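PDB 5MPO: molybdopterin synthase catalytic subunit from Homo sapiens, which catalyses the conversion of precursor Z into molybdopterin, inserting two sulfur atoms from the thiocarboxylated small subunit MOCS2A to make the dithiolene group. Local coordinates for residues I110-S115 with E124-A129; S40-A45 with P90-A95. All coordinates share one frame; numbering follows the deposited sequence.

Contact 1: I110-S115 with E124-A129; sequences IIIAVS and EAVSYA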
loop_
_atom_site.group_PDB
_atom_site.type_symbol
_atom_site.label_atom_id
_atom_site.label_comp_id
_atom_site.label_asym_id
_atom_site.label_seq_id
_atom_site.Cartn_x
_atom_site.Cartn_y
_atom_site.Cartn_z
ATOM N N ILE C 110 -8.852 -2.033 -9.867
ATOM C CA ILE C 110 -9.057 -2.432 -8.480
ATOM C C ILE C 110 -8.424 -1.385 -7.575
ATOM O O ILE C 110 -7.384 -0.821 -7.903
ATOM C CB ILE C 110 -8.527 -3.880 -8.165
ATOM C CG1 ILE C 110 -8.730 -4.205 -6.707
ATOM C CG2 ILE C 110 -7.068 -4.052 -8.455
ATOM C CD1 ILE C 110 -8.920 -5.658 -6.386
ATOM N N ILE C 111 -9.067 -1.119 -6.447
ATOM C CA ILE C 111 -8.464 -0.300 -5.424
ATOM C C ILE C 111 -8.909 -0.981 -4.175
ATOM O O ILE C 111 -10.112 -1.190 -3.942
ATOM C CB ILE C 111 -8.944 1.166 -5.453
ATOM C CG1 ILE C 111 -8.511 1.888 -6.719
ATOM C CG2 ILE C 111 -8.431 1.986 -4.287
ATOM C CD1 ILE C 111 -9.151 3.272 -6.818
ATOM N N ILE C 112 -7.912 -1.326 -3.370
ATOM C CA ILE C 112 -8.073 -1.867 -2.026
ATOM C C ILE C 112 -7.409 -0.908 -1.056
ATOM O O ILE C 112 -6.285 -0.420 -1.296
ATOM C CB ILE C 112 -7.400 -3.232 -1.909
ATOM C CG1 ILE C 112 -8.067 -4.240 -2.850
ATOM C CG2 ILE C 112 -7.540 -3.744 -0.495
ATOM C CD1 ILE C 112 -7.263 -5.490 -3.145
ATOM N N ALA C 113 -8.108 -0.632 0.022
ATOM C CA ALA C 113 -7.603 0.185 1.077
ATOM C C ALA C 113 -7.936 -0.446 2.448
ATOM O O ALA C 113 -9.026 -0.968 2.631
ATOM C CB ALA C 113 -8.213 1.571 0.961
ATOM N N VAL C 114 -7.004 -0.339 3.399
ATOM C CA VAL C 114 -7.190 -0.765 4.785
ATOM C C VAL C 114 -6.639 0.269 5.719
ATOM O O VAL C 114 -5.522 0.730 5.492
ATOM C CB VAL C 114 -6.445 -2.104 5.086
ATOM C CG1 VAL C 114 -6.722 -2.546 6.522
ATOM C CG2 VAL C 114 -6.903 -3.190 4.122
ATOM N N SER C 115 -7.398 0.605 6.767
ATOM C CA SER C 115 -6.909 1.497 7.865
ATOM C C SER C 115 -6.728 0.740 9.160
ATOM O O SER C 115 -7.490 -0.146 9.465
ATOM C CB SER C 115 -7.876 2.671 8.132
ATOM O OG SER C 115 -9.196 2.200 8.444
ATOM N N GLU C 124 0.126 -5.460 5.633
ATOM C CA GLU C 124 -0.035 -6.896 5.494
ATOM C C GLU C 124 -1.450 -7.287 5.024
ATOM O O GLU C 124 -1.580 -8.175 4.208
ATOM C CB GLU C 124 0.318 -7.600 6.802
ATOM C CG GLU C 124 1.834 -7.546 7.099
ATOM C CD GLU C 124 2.246 -8.218 8.408
ATOM O OE1 GLU C 124 1.465 -8.949 8.997
ATOM O OE2 GLU C 124 3.379 -8.003 8.872
ATOM N N ALA C 125 -2.488 -6.622 5.526
ATOM C CA ALA C 125 -3.850 -6.941 5.165
ATOM C C ALA C 125 -4.128 -6.577 3.700
ATOM O O ALA C 125 -4.834 -7.299 3.006
ATOM C CB ALA C 125 -4.832 -6.257 6.096
ATOM N N VAL C 126 -3.514 -5.511 3.205
ATOM C CA VAL C 126 -3.715 -5.128 1.828
ATOM C C VAL C 126 -3.087 -6.177 0.955
ATOM O O VAL C 126 -3.657 -6.620 -0.058
ATOM C CB VAL C 126 -3.120 -3.757 1.528
ATOM C CG1 VAL C 126 -2.891 -3.558 0.037
ATOM C CG2 VAL C 126 -4.076 -2.690 2.009
ATOM N N SER C 127 -1.914 -6.591 1.368
ATOM C CA SER C 127 -1.185 -7.584 0.630
ATOM C C SER C 127 -1.949 -8.927 0.575
ATOM O O SER C 127 -2.084 -9.498 -0.484
ATOM C CB SER C 127 0.197 -7.753 1.248
ATOM O OG SER C 127 0.934 -8.656 0.484
ATOM N N TYR C 128 -2.432 -9.409 1.717
ATOM C CA TYR C 128 -3.272 -10.585 1.760
ATOM C C TYR C 128 -4.578 -10.419 0.918
ATOM O O TYR C 128 -5.017 -11.355 0.287
ATOM C CB TYR C 128 -3.694 -10.893 3.178
ATOM C CG TYR C 128 -4.667 -12.062 3.257
ATOM C CD1 TYR C 128 -4.202 -13.415 3.182
ATOM C CD2 TYR C 128 -6.063 -11.838 3.405
ATOM C CE1 TYR C 128 -5.077 -14.486 3.300
ATOM C CE2 TYR C 128 -6.965 -12.918 3.499
ATOM C CZ TYR C 128 -6.490 -14.237 3.440
ATOM O OH TYR C 128 -7.384 -15.302 3.517
ATOM N N ALA C 129 -5.170 -9.231 0.941
ATOM C CA ALA C 129 -6.377 -8.987 0.197
ATOM C C ALA C 129 -6.155 -9.135 -1.327
ATOM O O ALA C 129 -6.877 -9.885 -1.975
ATOM C CB ALA C 129 -6.941 -7.632 0.544
#

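Contact 2: S40-A45 with P90-A95; sequences SPLCGA and PVKHIA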
loop_
_atom_site.group_PDB
_atom_site.type_symbol
_atom_site.label_atom_id
_atom_site.label_comp_id
_atom_site.label_asym_id
_atom_site.label_seq_id
_atom_site.Cartn_x
_atom_site.Cartn_y
_atom_site.Cartn_z
ATOM N N SER C 40 -10.103 7.112 9.644
ATOM C CA SER C 40 -10.622 6.939 11.000
ATOM C C SER C 40 -9.751 7.718 11.959
ATOM O O SER C 40 -8.537 7.514 11.979
ATOM C CB SER C 40 -10.645 5.451 11.426
ATOM O OG SER C 40 -11.031 5.257 12.804
ATOM N N PRO C 41 -10.360 8.567 12.802
ATOM C CA PRO C 41 -9.562 9.270 13.830
ATOM C C PRO C 41 -8.840 8.313 14.770
ATOM O O PRO C 41 -7.876 8.686 15.390
ATOM C CB PRO C 41 -10.602 10.111 14.580
ATOM C CG PRO C 41 -11.916 9.415 14.351
ATOM C CD PRO C 41 -11.813 8.716 13.028
ATOM N N LEU C 42 -9.287 7.077 14.861
ATOM C CA LEU C 42 -8.548 6.075 15.624
ATOM C C LEU C 42 -7.401 5.447 14.838
ATOM O O LEU C 42 -6.704 4.631 15.393
ATOM C CB LEU C 42 -9.478 4.962 16.075
ATOM C CG LEU C 42 -10.655 5.441 16.943
ATOM C CD1 LEU C 42 -11.825 4.465 16.829
ATOM C CD2 LEU C 42 -10.240 5.660 18.401
ATOM N N CYS C 43 -7.214 5.820 13.566
ATOM C CA CYS C 43 -6.269 5.166 12.682
ATOM C C CYS C 43 -5.182 6.106 12.249
ATOM O O CYS C 43 -5.457 7.248 11.852
ATOM C CB CYS C 43 -6.988 4.597 11.449
ATOM S SG CYS C 43 -7.882 3.105 11.931
ATOM N N GLY C 44 -3.955 5.598 12.348
ATOM C CA GLY C 44 -2.739 6.256 11.912
ATOM C C GLY C 44 -2.211 5.810 10.563
ATOM O O GLY C 44 -1.369 6.495 9.987
ATOM N N ALA C 45 -2.692 4.683 10.043
ATOM C CA ALA C 45 -2.135 4.118 8.792
ATOM C C ALA C 45 -3.232 3.647 7.815
ATOM O O ALA C 45 -4.171 2.972 8.209
ATOM C CB ALA C 45 -1.193 2.967 9.111
ATOM N N PRO C 90 -5.484 -6.252 13.385
ATOM C CA PRO C 90 -6.287 -5.207 14.058
ATOM C C PRO C 90 -6.647 -4.042 13.155
ATOM O O PRO C 90 -6.327 -2.894 13.450
ATOM C CB PRO C 90 -5.351 -4.710 15.168
ATOM C CG PRO C 90 -3.977 -4.874 14.598
ATOM C CD PRO C 90 -4.056 -6.186 13.817
ATOM N N VAL C 91 -7.399 -4.313 12.110
ATOM C CA VAL C 91 -7.748 -3.266 11.152
ATOM C C VAL C 91 -9.067 -2.607 11.547
ATOM O O VAL C 91 -9.898 -3.223 12.192
ATOM C CB VAL C 91 -7.809 -3.818 9.692
ATOM C CG1 VAL C 91 -6.494 -4.487 9.332
ATOM C CG2 VAL C 91 -8.997 -4.777 9.472
ATOM N N LYS C 92 -9.295 -1.390 11.080
ATOM C CA LYS C 92 -10.547 -0.737 11.342
ATOM C C LYS C 92 -11.524 -0.935 10.180
ATOM O O LYS C 92 -12.450 -1.711 10.322
ATOM C CB LYS C 92 -10.319 0.741 11.634
ATOM C CG LYS C 92 -11.569 1.471 12.082
ATOM C CD LYS C 92 -12.189 0.765 13.285
ATOM C CE LYS C 92 -13.262 1.599 13.955
ATOM N NZ LYS C 92 -13.965 0.769 14.967
ATOM N N HIS C 93 -11.266 -0.253 9.056
ATOM C CA HIS C 93 -12.054 -0.274 7.827
ATOM C C HIS C 93 -11.283 -0.940 6.616
ATOM O O HIS C 93 -10.067 -0.764 6.440
ATOM C CB HIS C 93 -12.424 1.164 7.365
ATOM C CG HIS C 93 -13.069 2.010 8.412
ATOM N ND1 HIS C 93 -14.167 1.604 9.137
ATOM C CD2 HIS C 93 -12.779 3.267 8.835
ATOM C CE1 HIS C 93 -14.502 2.558 9.984
ATOM N NE2 HIS C 93 -13.679 3.583 9.806
ATOM N N ILE C 94 -12.029 -1.636 5.769
ATOM C CA ILE C 94 -11.529 -2.269 4.533
ATOM C C ILE C 94 -12.491 -1.797 3.405
ATOM O O ILE C 94 -13.757 -1.770 3.578
ATOM C CB ILE C 94 -11.594 -3.789 4.687
ATOM C CG1 ILE C 94 -10.944 -4.262 5.994
ATOM C CG2 ILE C 94 -11.114 -4.459 3.451
ATOM C CD1 ILE C 94 -11.116 -5.747 6.271
ATOM N N ALA C 95 -11.908 -1.302 2.325
ATOM C CA ALA C 95 -12.654 -0.938 1.162
ATOM C C ALA C 95 -12.068 -1.748 0.032
ATOM O O ALA C 95 -10.850 -1.838 -0.068
ATOM C CB ALA C 95 -12.510 0.525 0.874
#

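Contact 1: I110-S115 with E124-A129
In V114 a chi1 of -177° sets CG1 anti to the backbone N and thereby CG2 anti to the carbonyl carbon; V126 on the helix (chi1 160°) has the same arrangement, and the two CG2 methyls meet at 3.6 Å, V114 CG2 to V126 CG2. The two side chains overlap side by side, pointing opposite ways, and V126 CG2 also lies against V114 CB. The second methyl of V114, CG1, reaches one residue back along the helix to A125 CB at 4.2 Å. Two residues earlier on the strand, I112 turns its branch methyl CG2 to the helix and meets A129 CB at 4.1 Å, with V126 CG2 a little farther off. The contact is wholly aliphatic: A125 and A129, one helical turn apart, present only CB to the strand, consistent with a close approach. The axes of segments 110-115 and 124-129 come within 8.0 Å and run at 149°, nearly antiparallel, as strand 108-116 leads directly into helix 119-136, which packs back on the mixed sheet of the MoaE alpha/beta fold. On the same sheet face, I85 of helix 73-88 packs on A125 and A129, while F49 of strand 45-52 touches V126; on the other face helix 31-38 packs on A113 through V34 and V38.

Contact 2: S40-A45 with P90-A95
C43 SG rests on the aliphatic root of K92, 3.4 Å from K92 CB, where a type I beta turn, S40 to C43, in the loop between helix 31-38 and strand 45-52 meets the chain corner at K92, near the start of strand 91-99. The turn is also an ST turn, its S40 OG accepting from L42 N at 3.3 Å. Beyond the sulfur, K92 CG lies 3.9 Å from S40 OG, and L42 CD1 reaches K92 CE farther out at 4.3 Å, so the lysine stem runs past three residues of the turn. With CG anti to the backbone N (chi1 -173°) and a bend at chi2 (55°), the stem starts beside the cysteine and leads NZ away to the backbone O of E16. H93 follows: its ring meets S40 CB obliquely, with H93 NE2 3.9 Å from that carbon. The next shell is polar. The carboxylate of E16 hydrogen-bonds S40 OG through OE1 and H93 NE2 through OE2, linking the turn to H93, and K19 N hydrogen-bonds H93 ND1, so both ring nitrogens are engaged and the ring's rotation is fixed. T52 OG1 of the second copy of this protein hydrogen-bonds C43 O. The turn itself is closed by C43 N bonding to S40 O at 2.7 Å, while K92 CG stands 3.7 Å above the H93 ring plane, over its centre.

Contact 1 is deep, its centre about 7 Å from the centre of the chain, and is made of buried aliphatic groups; contact 2, about 16 Å from the chain's centre, mixes buried C43, S40 and H93 with partly exposed K92 and exposed L42 and has polar groups paired outside its segments. Both reach the same mixed sheet, since strands 108-116 and 91-99 are antiparallel neighbours. S115 O and K92 N are probably hydrogen-bonded at 2.7 Å, as are A113 O and A95 N at 2.9 Å. Side chains meet as well, V114 CG1 on V91 CG1 at 3.4 Å. Contact 1 thus packs a helix on one sheet face, whereas contact 2 sets a loop against the sheet's end, beside the second subunit.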